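SusD superfamily protein (Bacteroides thetaiotaomicron VPI-5482, PDB 3HDX) probably binds polysaccharide at the outer membrane for carbohydrate uptake, as a homologue of the starch-binding protein SusD. Local coordinates at residues L29-I37 with G274-A282; L68-R76 with Y457-I465. All blocks are in the same frame, centred on the assembly; numbering follows the deposited sequence.

Contact 1: L29-I37 with G274-A282; sequences LADNNTHWI and GHLEQLTLA
The indole of Trp36 carries His275 C, Leu276 N and Leu276 CB on one face, with CB of its neighbour His35 over the other and the CA of Asn33 in plane at its edge. Leu276 CB stands 3.9 Å from the centroid of the Trp36 five-membered ring, 8° off the normal, a CH-pi contact. With CG anti to the backbone N (chi1 179°), the Leu276 side chain runs on along the indole and brings CD1 to 3.8 Å from Trp36 CG. With an alanine here in place of the indole, Leu276 CB and CD1 would probably lose the surface they pack on, and a gap would be likely to open beside His275 and Leu276. The Asn33 amide reaches among His275, Gln278 and Leu279. Next to it Ile37 CD1 meets Leu279 CD1 at 4.2 Å. At the other end Gly274 CA approaches Ala30 O at 3.2 Å in a CA-H...O contact, and a water accepts from Gly274 N and, in the conformer modelled here, donates to Asp31 OD1. His275 ND1 is hydrogen-bonded to Ser356 OG. This is plain interior packing, the break between helices 11-30 and 34-41 in the helical SusD-like fold set against the short helix 276-280.

Contact 2: L68-R76 with Y457-I465; sequences LLKKVSNWR and YWPVSEDII
The backbones come nearest where helix 67-73 ends and helix 462-467 begins, Asn74 CA lying 4.8 Å from Ser461 CA, and Ser461 N gives Ser73 O a weak, bent hydrogen bond of 3.5 Å. A water bridges the same atoms, donating to Ser73 O and accepting from Ser461 N and Trp75 N. On one flank Val72 CG1 sits over the Trp458 six-membered ring, 3.8 Å from its centroid and 17° off the normal, while Leu69 CD2 meets the same indole at CZ3. Ser73 OG bonds back to Lys70 O, and its CB packs on Pro459 O at 3.3 Å. On the other flank Trp75 lays a face against Val460 CG1, and Ile464 CG2 comes within 3.7 Å of Trp75 NE1. The Asn74 side chain, with CG anti to the backbone N (chi1 -176°), slants across Ile464, OD1 3.6 Å from Ile464 CD1; this OD1 accepts from Arg76 N at 2.9 Å in the carbonyl plane, which fixes the rotation of the amide. A second water accepts from Asn74 ND2, donates to Asp463 OD2 and bonds to Ser461 OG. Trp129 of helix 104-129 meets Trp75 edge-to-face. The arrangement sets the turn between helices 67-73 and 76-91, an Asx turn at Asn74, against the start of helix 462-467, where Ser461 is the N-cap, its OG accepting from Asp463 N.

The centres of contacts 1 and 2 lie about 18 Å apart, and the two meet directly: Asn32 of contact 1 packs on Leu68, Lys71 and Val72 of contact 2, and Ile37 packs on Trp458. Along the chain the order is 29-37, 68-76, 274-282, 457-465, so their segments alternate and the two contacts cross along the chain. Both draw their first segment from the N-terminal helical part and their second from far later in sequence. Helix 34-41 takes part in contact 1 and also touches Val72 and Trp458, while helix 52-58 packs against both contacts, through Leu54 and Val57 among others. Distant parts of the chain are thereby brought together round one N-terminal helical group.

Contact 1: L29-I37 with G274-A282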
ATOM      1  N   LEU A  29      -1.560  -0.198  -9.397  1.00 13.28           N
ATOM      2  CA  LEU A  29      -1.408  -1.152  -8.279  1.00 12.65           C
ATOM      3  C   LEU A  29      -2.124  -2.467  -8.532  1.00 12.94           C
ATOM      4  O   LEU A  29      -1.696  -3.508  -8.056  1.00 15.23           O
ATOM      5  CB  LEU A  29      -1.916  -0.553  -6.952  1.00 13.55           C
ATOM      6  CG  LEU A  29      -0.911   0.329  -6.218  1.00 13.05           C
ATOM      7  CD1 LEU A  29      -0.413   1.505  -7.025  1.00 14.20           C
ATOM      8  CD2 LEU A  29      -1.488   0.775  -4.897  1.00 13.79           C
ATOM      9  N   ALA A  30      -3.224  -2.415  -9.268  1.00 13.94           N
ATOM     10  CA  ALA A  30      -4.077  -3.601  -9.469  1.00 15.04           C
ATOM     11  C   ALA A  30      -3.707  -4.443 -10.681  1.00 15.36           C
ATOM     12  O   ALA A  30      -3.924  -5.648 -10.659  1.00 14.79           O
ATOM     13  CB  ALA A  30      -5.572  -3.207  -9.548  1.00 17.90           C
ATOM     14  N   ASP A  31      -3.134  -3.835 -11.711  1.00 16.05           N
ATOM     15  CA  ASP A  31      -2.846  -4.571 -12.933  0.50 16.71           C
ATOM     16  C   ASP A  31      -1.889  -5.737 -12.634  1.00 15.39           C
ATOM     17  O   ASP A  31      -0.885  -5.599 -11.922  1.00 14.84           O
ATOM     18  CB  ASP A  31      -2.369  -3.638 -14.062  0.50 18.15           C
ATOM     19  CG  ASP A  31      -3.525  -2.789 -14.706  0.50 20.05           C
ATOM     20  OD1 ASP A  31      -4.727  -2.866 -14.319  0.50 19.76           O
ATOM     21  OD2 ASP A  31      -3.186  -1.995 -15.618  0.50 24.44           O
ATOM     22  N   ASN A  32      -2.258  -6.909 -13.148  1.00 15.53           N
ATOM     23  CA  ASN A  32      -1.520  -8.163 -12.895  1.00 16.46           C
ATOM     24  C   ASN A  32      -1.296  -8.452 -11.400  1.00 14.11           C
ATOM     25  O   ASN A  32      -0.358  -9.161 -11.027  1.00 15.64           O
ATOM     26  CB  ASN A  32      -0.202  -8.172 -13.684  1.00 17.92           C
ATOM     27  CG  ASN A  32      -0.451  -8.158 -15.190  1.00 20.94           C
ATOM     28  OD1 ASN A  32      -0.027  -7.237 -15.895  1.00 23.86           O
ATOM     29  ND2 ASN A  32      -1.216  -9.127 -15.657  1.00 20.82           N
ATOM     30  N   ASN A  33      -2.210  -7.947 -10.562  1.00 13.60           N
ATOM     31  CA  ASN A  33      -2.118  -8.110  -9.117  1.00 13.47           C
ATOM     32  C   ASN A  33      -0.801  -7.590  -8.517  1.00 12.89           C
ATOM     33  O   ASN A  33      -0.334  -8.083  -7.485  1.00 12.58           O
ATOM     34  CB  ASN A  33      -2.407  -9.573  -8.725  1.00 15.39           C
ATOM     35  CG  ASN A  33      -3.816  -9.963  -8.996  1.00 17.65           C
ATOM     36  OD1 ASN A  33      -4.718  -9.159  -8.793  1.00 19.19           O
ATOM     37  ND2 ASN A  33      -4.014 -11.158  -9.566  1.00 18.78           N
ATOM     38  N   THR A  34      -0.271  -6.539  -9.136  1.00 12.87           N
ATOM     39  CA  THR A  34       0.971  -5.900  -8.734  1.00 11.41           C
ATOM     40  C   THR A  34       1.115  -5.714  -7.230  1.00 11.88           C
ATOM     41  O   THR A  34       2.125  -6.068  -6.650  1.00 11.89           O
ATOM     42  CB  THR A  34       1.156  -4.519  -9.456  1.00 12.48           C
ATOM     43  OG1 THR A  34       1.458  -4.755 -10.839  1.00 13.64           O
ATOM     44  CG2 THR A  34       2.245  -3.654  -8.784  1.00 13.02           C
ATOM     45  N   HIS A  35       0.087  -5.168  -6.600  1.00 11.25           N
ATOM     46  CA  HIS A  35       0.200  -4.830  -5.179  1.00 11.72           C
ATOM     47  C   HIS A  35       0.600  -6.026  -4.308  1.00 11.06           C
ATOM     48  O   HIS A  35       1.513  -5.939  -3.483  1.00 11.93           O
ATOM     49  CB  HIS A  35      -1.110  -4.187  -4.701  1.00 11.67           C
ATOM     50  CG  HIS A  35      -1.048  -3.638  -3.299  1.00 12.48           C
ATOM     51  ND1 HIS A  35      -0.207  -2.612  -2.919  1.00 12.83           N
ATOM     52  CD2 HIS A  35      -1.784  -3.950  -2.203  1.00 13.41           C
ATOM     53  CE1 HIS A  35      -0.412  -2.347  -1.638  1.00 13.11           C
ATOM     54  NE2 HIS A  35      -1.362  -3.145  -1.181  1.00 12.37           N
ATOM     55  N   TRP A  36      -0.031  -7.159  -4.592  1.00 11.94           N
ATOM     56  CA  TRP A  36       0.178  -8.396  -3.836  1.00 11.35           C
ATOM     57  C   TRP A  36       1.375  -9.167  -4.329  1.00 12.09           C
ATOM     58  O   TRP A  36       2.082  -9.783  -3.531  1.00 11.86           O
ATOM     59  CB  TRP A  36      -1.118  -9.227  -3.808  1.00 11.44           C
ATOM     60  CG  TRP A  36      -2.242  -8.360  -3.330  1.00 13.17           C
ATOM     61  CD1 TRP A  36      -2.544  -8.026  -2.043  1.00 12.61           C
ATOM     62  CD2 TRP A  36      -3.129  -7.603  -4.166  1.00 12.71           C
ATOM     63  NE1 TRP A  36      -3.583  -7.125  -2.021  1.00 13.52           N
ATOM     64  CE2 TRP A  36      -3.954  -6.843  -3.308  1.00 14.44           C
ATOM     65  CE3 TRP A  36      -3.301  -7.481  -5.567  1.00 13.90           C
ATOM     66  CZ2 TRP A  36      -4.941  -5.978  -3.801  1.00 14.51           C
ATOM     67  CZ3 TRP A  36      -4.277  -6.612  -6.054  1.00 13.88           C
ATOM     68  CH2 TRP A  36      -5.069  -5.856  -5.167  1.00 14.57           C
ATOM     69  N   ILE A  37       1.578  -9.168  -5.655  1.00 11.48           N
ATOM     70  CA  ILE A  37       2.720  -9.845  -6.268  1.00 12.63           C
ATOM     71  C   ILE A  37       4.018  -9.221  -5.753  1.00 12.41           C
ATOM     72  O   ILE A  37       4.935  -9.925  -5.289  1.00 12.58           O
ATOM     73  CB  ILE A  37       2.654  -9.741  -7.829  1.00 14.67           C
ATOM     74  CG1 ILE A  37       1.507 -10.605  -8.398  1.00 16.19           C
ATOM     75  CG2 ILE A  37       4.010 -10.071  -8.453  1.00 15.80           C
ATOM     76  CD1 ILE A  37       1.614 -12.059  -8.197  1.00 16.46           C
ATOM     77  N   GLY A 274      -7.568  -6.280 -10.882  1.00 27.00           N
ATOM     78  CA  GLY A 274      -6.787  -6.893  -9.765  1.00 21.21           C
ATOM     79  C   GLY A 274      -7.313  -6.917  -8.293  1.00 20.24           C
ATOM     80  O   GLY A 274      -7.603  -5.887  -7.644  1.00 19.78           O
ATOM     81  N   HIS A 275      -7.381  -8.127  -7.734  1.00 17.31           N
ATOM     82  CA  HIS A 275      -7.875  -8.381  -6.370  1.00 16.23           C
ATOM     83  C   HIS A 275      -7.131  -9.574  -5.789  1.00 15.82           C
ATOM     84  O   HIS A 275      -6.917 -10.574  -6.492  1.00 16.23           O
ATOM     85  CB  HIS A 275      -9.366  -8.750  -6.437  1.00 16.25           C
ATOM     86  CG  HIS A 275     -10.220  -7.641  -6.952  1.00 15.82           C
ATOM     87  ND1 HIS A 275     -10.688  -6.618  -6.146  1.00 17.78           N
ATOM     88  CD2 HIS A 275     -10.553  -7.303  -8.225  1.00 17.15           C
ATOM     89  CE1 HIS A 275     -11.326  -5.735  -6.902  1.00 18.54           C
ATOM     90  NE2 HIS A 275     -11.260  -6.127  -8.164  1.00 17.61           N
ATOM     91  N   LEU A 276      -6.749  -9.499  -4.514  1.00 13.94           N
ATOM     92  CA  LEU A 276      -6.048 -10.610  -3.874  1.00 13.81           C
ATOM     93  C   LEU A 276      -6.829 -11.916  -3.991  1.00 13.51           C
ATOM     94  O   LEU A 276      -6.244 -12.984  -4.146  1.00 14.28           O
ATOM     95  CB  LEU A 276      -5.782 -10.356  -2.379  1.00 14.09           C
ATOM     96  CG  LEU A 276      -5.065 -11.463  -1.592  1.00 14.21           C
ATOM     97  CD1 LEU A 276      -3.642 -11.704  -2.173  1.00 14.13           C
ATOM     98  CD2 LEU A 276      -5.012 -11.168  -0.094  1.00 15.50           C
ATOM     99  N   GLU A 277      -8.142 -11.808  -3.850  1.00 12.65           N
ATOM    100  CA  GLU A 277      -9.039 -12.973  -3.960  1.00 12.63           C
ATOM    101  C   GLU A 277      -8.806 -13.839  -5.202  1.00 12.54           C
ATOM    102  O   GLU A 277      -9.033 -15.036  -5.162  1.00 14.47           O
ATOM    103  CB  GLU A 277     -10.515 -12.551  -3.957  1.00 13.37           C
ATOM    104  CG  GLU A 277     -11.031 -11.904  -2.695  1.00 14.74           C
ATOM    105  CD  GLU A 277     -10.996 -10.390  -2.700  1.00 16.07           C
ATOM    106  OE1 GLU A 277     -10.101  -9.787  -3.313  1.00 15.87           O
ATOM    107  OE2 GLU A 277     -11.874  -9.790  -2.076  1.00 16.17           O
ATOM    108  N   GLN A 278      -8.391 -13.243  -6.316  1.00 14.58           N
ATOM    109  CA  GLN A 278      -8.050 -14.012  -7.518  1.00 14.85           C
ATOM    110  C   GLN A 278      -6.958 -15.062  -7.224  1.00 15.62           C
ATOM    111  O   GLN A 278      -7.006 -16.211  -7.751  1.00 17.70           O
ATOM    112  CB  GLN A 278      -7.617 -13.085  -8.650  1.00 16.95           C
ATOM    113  CG  GLN A 278      -8.744 -12.215  -9.169  1.00 19.97           C
ATOM    114  CD  GLN A 278      -8.322 -11.042 -10.069  1.00 22.66           C
ATOM    115  OE1 GLN A 278      -7.146 -10.671 -10.131  1.00 24.64           O
ATOM    116  NE2 GLN A 278      -9.318 -10.421 -10.759  1.00 23.54           N
ATOM    117  N   LEU A 279      -6.006 -14.677  -6.367  1.00 14.66           N
ATOM    118  CA  LEU A 279      -4.920 -15.535  -5.972  1.00 14.69           C
ATOM    119  C   LEU A 279      -5.213 -16.424  -4.771  1.00 14.45           C
ATOM    120  O   LEU A 279      -4.667 -17.513  -4.684  1.00 14.80           O
ATOM    121  CB  LEU A 279      -3.660 -14.683  -5.661  1.00 15.70           C
ATOM    122  CG  LEU A 279      -3.057 -13.887  -6.827  1.00 17.24           C
ATOM    123  CD1 LEU A 279      -2.018 -12.864  -6.304  1.00 18.70           C
ATOM    124  CD2 LEU A 279      -2.471 -14.813  -7.892  1.00 21.08           C
ATOM    125  N   THR A 280      -6.076 -15.985  -3.853  1.00 13.25           N
ATOM    126  CA  THR A 280      -6.271 -16.706  -2.592  1.00 13.69           C
ATOM    127  C   THR A 280      -7.530 -17.520  -2.446  1.00 13.94           C
ATOM    128  O   THR A 280      -7.494 -18.522  -1.741  1.00 14.18           O
ATOM    129  CB  THR A 280      -6.215 -15.701  -1.412  1.00 13.19           C
ATOM    130  OG1 THR A 280      -7.207 -14.688  -1.597  1.00 13.48           O
ATOM    131  CG2 THR A 280      -4.774 -15.111  -1.258  1.00 12.38           C
ATOM    132  N   LEU A 281      -8.639 -17.116  -3.057  1.00 13.69           N
ATOM    133  CA  LEU A 281      -9.884 -17.829  -2.803  1.00 14.74           C
ATOM    134  C   LEU A 281     -10.069 -19.098  -3.618  1.00 15.61           C
ATOM    135  O   LEU A 281      -9.604 -19.229  -4.742  1.00 16.56           O
ATOM    136  CB  LEU A 281     -11.091 -16.900  -2.920  1.00 14.82           C
ATOM    137  CG  LEU A 281     -11.151 -15.669  -1.988  1.00 13.31           C
ATOM    138  CD1 LEU A 281     -12.592 -15.052  -1.940  1.00 14.65           C
ATOM    139  CD2 LEU A 281     -10.635 -15.963  -0.512  1.00 14.50           C
ATOM    140  N   ALA A 282     -10.776 -20.030  -2.999  1.00 16.97           N
ATOM    141  CA  ALA A 282     -11.154 -21.308  -3.619  1.00 17.35           C
ATOM    142  C   ALA A 282     -12.425 -21.793  -2.908  1.00 17.44           C
ATOM    143  O   ALA A 282     -12.964 -21.120  -2.029  1.00 16.94           O
ATOM    144  CB  ALA A 282     -10.039 -22.328  -3.500  1.00 17.16           C
TER
HETATM  145  O   HOH W   1      -6.735  -4.087 -12.939  1.00 46.05           O

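Contact 2: L68-R76 with Y457-I465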
ATOM      1  N   LEU A  68       4.270 -12.978 -16.870  1.00 19.23           N
ATOM      2  CA  LEU A  68       3.816 -12.233 -15.693  1.00 18.52           C
ATOM      3  C   LEU A  68       4.902 -11.296 -15.210  1.00 17.56           C
ATOM      4  O   LEU A  68       4.620 -10.140 -14.887  1.00 17.29           O
ATOM      5  CB  LEU A  68       3.441 -13.171 -14.537  1.00 18.03           C
ATOM      6  CG  LEU A  68       3.071 -12.491 -13.196  1.00 18.28           C
ATOM      7  CD1 LEU A  68       1.863 -11.567 -13.369  1.00 19.65           C
ATOM      8  CD2 LEU A  68       2.778 -13.588 -12.120  1.00 19.23           C
ATOM      9  N   LEU A  69       6.113 -11.836 -15.103  1.00 17.07           N
ATOM     10  CA  LEU A  69       7.252 -11.071 -14.614  1.00 17.42           C
ATOM     11  C   LEU A  69       7.566  -9.900 -15.537  1.00 17.51           C
ATOM     12  O   LEU A  69       7.811  -8.753 -15.063  1.00 16.57           O
ATOM     13  CB  LEU A  69       8.496 -11.947 -14.423  1.00 18.73           C
ATOM     14  CG  LEU A  69       8.449 -13.044 -13.356  1.00 21.34           C
ATOM     15  CD1 LEU A  69       9.705 -13.912 -13.388  1.00 23.03           C
ATOM     16  CD2 LEU A  69       8.197 -12.527 -12.017  1.00 22.35           C
ATOM     17  N   LYS A  70       7.530 -10.154 -16.850  1.00 15.81           N
ATOM     18  CA  LYS A  70       7.797  -9.098 -17.816  0.50 17.09           C
ATOM     19  C   LYS A  70       6.758  -7.962 -17.704  1.00 16.64           C
ATOM     20  O   LYS A  70       7.105  -6.773 -17.717  1.00 17.47           O
ATOM     21  CB  LYS A  70       7.839  -9.689 -19.239  0.50 18.87           C
ATOM     22  CG  LYS A  70       8.968 -10.690 -19.427  0.50 20.44           C
ATOM     23  CD  LYS A  70       9.061 -11.187 -20.838  0.50 23.11           C
ATOM     24  CE  LYS A  70      10.176 -12.205 -20.906  0.50 24.19           C
ATOM     25  NZ  LYS A  70       9.999 -13.166 -19.810  0.50 26.26           N
ATOM     26  N   LYS A  71       5.486  -8.324 -17.598  1.00 15.85           N
ATOM     27  CA  LYS A  71       4.385  -7.351 -17.473  1.00 16.83           C
ATOM     28  C   LYS A  71       4.456  -6.520 -16.196  1.00 15.59           C
ATOM     29  O   LYS A  71       4.300  -5.289 -16.211  1.00 15.64           O
ATOM     30  CB  LYS A  71       3.041  -8.075 -17.519  1.00 19.57           C
ATOM     31  CG  LYS A  71       2.685  -8.635 -18.904  1.00 22.17           C
ATOM     32  CD  LYS A  71       1.436  -9.495 -18.766  1.00 26.33           C
ATOM     33  CE  LYS A  71       0.696  -9.748 -20.080  1.00 29.29           C
ATOM     34  NZ  LYS A  71      -0.295 -10.891 -19.759  1.00 32.11           N
ATOM     35  N   VAL A  72       4.685  -7.182 -15.081  1.00 14.67           N
ATOM     36  CA  VAL A  72       4.795  -6.437 -13.804  1.00 13.77           C
ATOM     37  C   VAL A  72       5.986  -5.475 -13.846  1.00 13.79           C
ATOM     38  O   VAL A  72       5.872  -4.350 -13.369  1.00 14.15           O
ATOM     39  CB  VAL A  72       4.925  -7.389 -12.605  1.00 14.14           C
ATOM     40  CG1 VAL A  72       5.260  -6.649 -11.311  1.00 13.62           C
ATOM     41  CG2 VAL A  72       3.631  -8.173 -12.437  1.00 14.83           C
ATOM     42  N   SER A  73       7.075  -5.899 -14.496  1.00 14.85           N
ATOM     43  CA  SER A  73       8.318  -5.147 -14.552  1.00 14.81           C
ATOM     44  C   SER A  73       8.271  -3.909 -15.433  1.00 13.75           C
ATOM     45  O   SER A  73       9.175  -3.102 -15.332  1.00 15.31           O
ATOM     46  CB  SER A  73       9.511  -6.016 -15.008  1.00 16.74           C
ATOM     47  OG  SER A  73       9.540  -6.204 -16.401  1.00 18.92           O
ATOM     48  N   ASN A  74       7.256  -3.764 -16.280  1.00 14.55           N
ATOM     49  CA  ASN A  74       7.104  -2.586 -17.144  1.00 14.01           C
ATOM     50  C   ASN A  74       6.394  -1.509 -16.320  1.00 14.76           C
ATOM     51  O   ASN A  74       5.262  -1.694 -15.933  1.00 15.45           O
ATOM     52  CB  ASN A  74       6.295  -2.974 -18.400  1.00 14.96           C
ATOM     53  CG  ASN A  74       6.171  -1.830 -19.395  1.00 16.64           C
ATOM     54  OD1 ASN A  74       5.865  -0.705 -19.015  1.00 18.59           O
ATOM     55  ND2 ASN A  74       6.384  -2.120 -20.683  1.00 18.03           N
ATOM     56  N   TRP A  75       7.068  -0.374 -16.120  1.00 13.74           N
ATOM     57  CA  TRP A  75       6.551   0.717 -15.295  1.00 12.81           C
ATOM     58  C   TRP A  75       5.573   1.699 -15.976  1.00 13.75           C
ATOM     59  O   TRP A  75       5.206   2.690 -15.388  1.00 14.57           O
ATOM     60  CB  TRP A  75       7.707   1.472 -14.586  1.00 12.76           C
ATOM     61  CG  TRP A  75       8.708   2.093 -15.514  1.00 13.93           C
ATOM     62  CD1 TRP A  75       8.488   2.687 -16.753  1.00 14.01           C
ATOM     63  CD2 TRP A  75      10.106   2.216 -15.267  1.00 14.36           C
ATOM     64  NE1 TRP A  75       9.670   3.153 -17.264  1.00 14.57           N
ATOM     65  CE2 TRP A  75      10.672   2.901 -16.373  1.00 15.03           C
ATOM     66  CE3 TRP A  75      10.951   1.823 -14.213  1.00 14.05           C
ATOM     67  CZ2 TRP A  75      12.024   3.169 -16.460  1.00 14.38           C
ATOM     68  CZ3 TRP A  75      12.292   2.109 -14.292  1.00 14.03           C
ATOM     69  CH2 TRP A  75      12.824   2.745 -15.425  1.00 13.96           C
ATOM     70  N   ARG A  76       5.149   1.421 -17.220  1.00 14.50           N
ATOM     71  CA  ARG A  76       4.300   2.363 -17.962  0.50 14.85           C
ATOM     72  C   ARG A  76       3.067   2.838 -17.174  1.00 14.14           C
ATOM     73  O   ARG A  76       2.734   4.020 -17.213  1.00 14.51           O
ATOM     74  CB  ARG A  76       3.915   1.760 -19.336  0.50 17.64           C
ATOM     75  CG  ARG A  76       3.211   2.694 -20.279  0.50 21.33           C
ATOM     76  CD  ARG A  76       2.863   2.060 -21.651  0.50 23.65           C
ATOM     77  NE  ARG A  76       2.213   3.050 -22.511  0.50 26.90           N
ATOM     78  CZ  ARG A  76       2.852   3.811 -23.397  0.50 28.11           C
ATOM     79  NH1 ARG A  76       4.160   3.682 -23.576  0.50 28.54           N
ATOM     80  NH2 ARG A  76       2.178   4.696 -24.121  0.50 29.20           N
ATOM     81  N   TYR A 457      15.215  -4.911  -5.936  1.00 11.66           N
ATOM     82  CA  TYR A 457      14.338  -4.255  -6.918  1.00 12.88           C
ATOM     83  C   TYR A 457      14.024  -5.185  -8.067  1.00 12.49           C
ATOM     84  O   TYR A 457      14.632  -6.256  -8.239  1.00 13.86           O
ATOM     85  CB  TYR A 457      15.012  -2.971  -7.419  1.00 13.50           C
ATOM     86  CG  TYR A 457      15.342  -2.034  -6.292  1.00 14.32           C
ATOM     87  CD1 TYR A 457      14.336  -1.536  -5.498  1.00 13.55           C
ATOM     88  CD2 TYR A 457      16.649  -1.646  -6.017  1.00 15.10           C
ATOM     89  CE1 TYR A 457      14.599  -0.677  -4.471  1.00 14.47           C
ATOM     90  CE2 TYR A 457      16.934  -0.798  -4.950  1.00 15.29           C
ATOM     91  CZ  TYR A 457      15.883  -0.309  -4.178  1.00 14.04           C
ATOM     92  OH  TYR A 457      16.084   0.584  -3.119  1.00 16.49           O
ATOM     93  N   TRP A 458      13.016  -4.796  -8.819  1.00 11.56           N
ATOM     94  CA  TRP A 458      12.591  -5.501 -10.023  1.00 12.36           C
ATOM     95  C   TRP A 458      13.442  -5.073 -11.194  1.00 13.17           C
ATOM     96  O   TRP A 458      13.953  -3.943 -11.253  1.00 13.87           O
ATOM     97  CB  TRP A 458      11.110  -5.222 -10.363  1.00 12.74           C
ATOM     98  CG  TRP A 458      10.207  -6.008  -9.513  1.00 12.78           C
ATOM     99  CD1 TRP A 458       9.978  -5.835  -8.157  1.00 12.79           C
ATOM    100  CD2 TRP A 458       9.385  -7.101  -9.931  1.00 12.14           C
ATOM    101  NE1 TRP A 458       9.058  -6.771  -7.729  1.00 13.24           N
ATOM    102  CE2 TRP A 458       8.660  -7.546  -8.792  1.00 13.07           C
ATOM    103  CE3 TRP A 458       9.171  -7.743 -11.174  1.00 14.32           C
ATOM    104  CZ2 TRP A 458       7.775  -8.651  -8.841  1.00 14.78           C
ATOM    105  CZ3 TRP A 458       8.264  -8.807 -11.225  1.00 15.37           C
ATOM    106  CH2 TRP A 458       7.583  -9.254 -10.064  1.00 15.73           C
ATOM    107  N   PRO A 459      13.606  -5.972 -12.176  1.00 14.73           N
ATOM    108  CA  PRO A 459      14.253  -5.533 -13.408  1.00 14.29           C
ATOM    109  C   PRO A 459      13.377  -4.491 -14.136  1.00 14.10           C
ATOM    110  O   PRO A 459      12.173  -4.445 -13.920  1.00 13.88           O
ATOM    111  CB  PRO A 459      14.322  -6.816 -14.236  1.00 14.90           C
ATOM    112  CG  PRO A 459      13.413  -7.741 -13.665  1.00 16.86           C
ATOM    113  CD  PRO A 459      13.170  -7.369 -12.258  1.00 14.90           C
ATOM    114  N   VAL A 460      14.028  -3.643 -14.934  1.00 13.41           N
ATOM    115  CA  VAL A 460      13.368  -2.767 -15.878  1.00 14.42           C
ATOM    116  C   VAL A 460      12.976  -3.633 -17.098  1.00 16.03           C
ATOM    117  O   VAL A 460      13.749  -4.465 -17.561  1.00 16.52           O
ATOM    118  CB  VAL A 460      14.291  -1.583 -16.290  1.00 14.96           C
ATOM    119  CG1 VAL A 460      13.628  -0.674 -17.352  1.00 15.77           C
ATOM    120  CG2 VAL A 460      14.674  -0.781 -15.056  1.00 15.85           C
ATOM    121  N   SER A 461      11.760  -3.461 -17.589  1.00 17.65           N
ATOM    122  CA  SER A 461      11.305  -4.227 -18.752  1.00 19.05           C
ATOM    123  C   SER A 461      12.214  -3.933 -19.949  1.00 19.32           C
ATOM    124  O   SER A 461      12.569  -2.780 -20.218  1.00 19.17           O
ATOM    125  CB  SER A 461       9.869  -3.880 -19.125  1.00 20.30           C
ATOM    126  OG  SER A 461       9.556  -4.431 -20.416  1.00 23.38           O
ATOM    127  N   GLU A 462      12.598  -4.990 -20.659  1.00 20.65           N
ATOM    128  CA  GLU A 462      13.458  -4.811 -21.843  1.00 23.57           C
ATOM    129  C   GLU A 462      12.774  -3.975 -22.934  1.00 21.67           C
ATOM    130  O   GLU A 462      13.451  -3.240 -23.653  1.00 21.33           O
ATOM    131  CB  GLU A 462      14.034  -6.160 -22.311  1.00 26.13           C
ATOM    132  CG  GLU A 462      15.135  -6.750 -21.282  1.00 30.48           C
ATOM    133  CD  GLU A 462      16.477  -5.940 -21.128  1.00 32.68           C
ATOM    134  OE1 GLU A 462      16.828  -5.193 -22.085  1.00 36.27           O
ATOM    135  OE2 GLU A 462      17.209  -6.062 -20.064  1.00 33.16           O
ATOM    136  N   ASP A 463      11.438  -3.988 -22.976  1.00 21.81           N
ATOM    137  CA  ASP A 463      10.666  -3.128 -23.904  1.00 23.89           C
ATOM    138  C   ASP A 463      10.936  -1.640 -23.630  1.00 23.49           C
ATOM    139  O   ASP A 463      11.119  -0.854 -24.570  1.00 24.83           O
ATOM    140  CB  ASP A 463       9.151  -3.388 -23.816  1.00 25.70           C
ATOM    141  CG  ASP A 463       8.750  -4.806 -24.294  1.00 28.98           C
ATOM    142  OD1 ASP A 463       9.530  -5.442 -25.044  1.00 30.43           O
ATOM    143  OD2 ASP A 463       7.641  -5.263 -23.907  1.00 31.22           O
ATOM    144  N   ILE A 464      11.027  -1.285 -22.354  1.00 20.71           N
ATOM    145  CA  ILE A 464      11.319   0.102 -21.938  1.00 19.85           C
ATOM    146  C   ILE A 464      12.735   0.506 -22.387  1.00 20.42           C
ATOM    147  O   ILE A 464      12.936   1.610 -22.940  1.00 23.46           O
ATOM    148  CB  ILE A 464      11.132   0.280 -20.375  1.00 19.85           C
ATOM    149  CG1 ILE A 464       9.661   0.101 -19.920  1.00 20.25           C
ATOM    150  CG2 ILE A 464      11.676   1.624 -19.916  1.00 19.76           C
ATOM    151  CD1 ILE A 464       8.692   1.138 -20.368  1.00 22.22           C
ATOM    152  N   ILE A 465      13.709  -0.369 -22.176  1.00 20.28           N
ATOM    153  CA  ILE A 465      15.113  -0.087 -22.507  1.00 21.80           C
ATOM    154  C   ILE A 465      15.312   0.030 -24.017  1.00 24.18           C
ATOM    155  O   ILE A 465      16.047   0.905 -24.477  1.00 26.02           O
ATOM    156  CB  ILE A 465      16.044  -1.151 -21.922  1.00 21.28           C
ATOM    157  CG1 ILE A 465      16.053  -0.997 -20.380  1.00 21.67           C
ATOM    158  CG2 ILE A 465      17.491  -1.035 -22.455  1.00 22.45           C
ATOM    159  CD1 ILE A 465      16.662  -2.109 -19.700  1.00 22.80           C
TER
HETATM  160  O   HOH W   2      10.140  -0.918 -16.446  1.00 19.44           O
HETATM  161  O   HOH W   3       6.889  -4.956 -21.338  1.00 28.85           O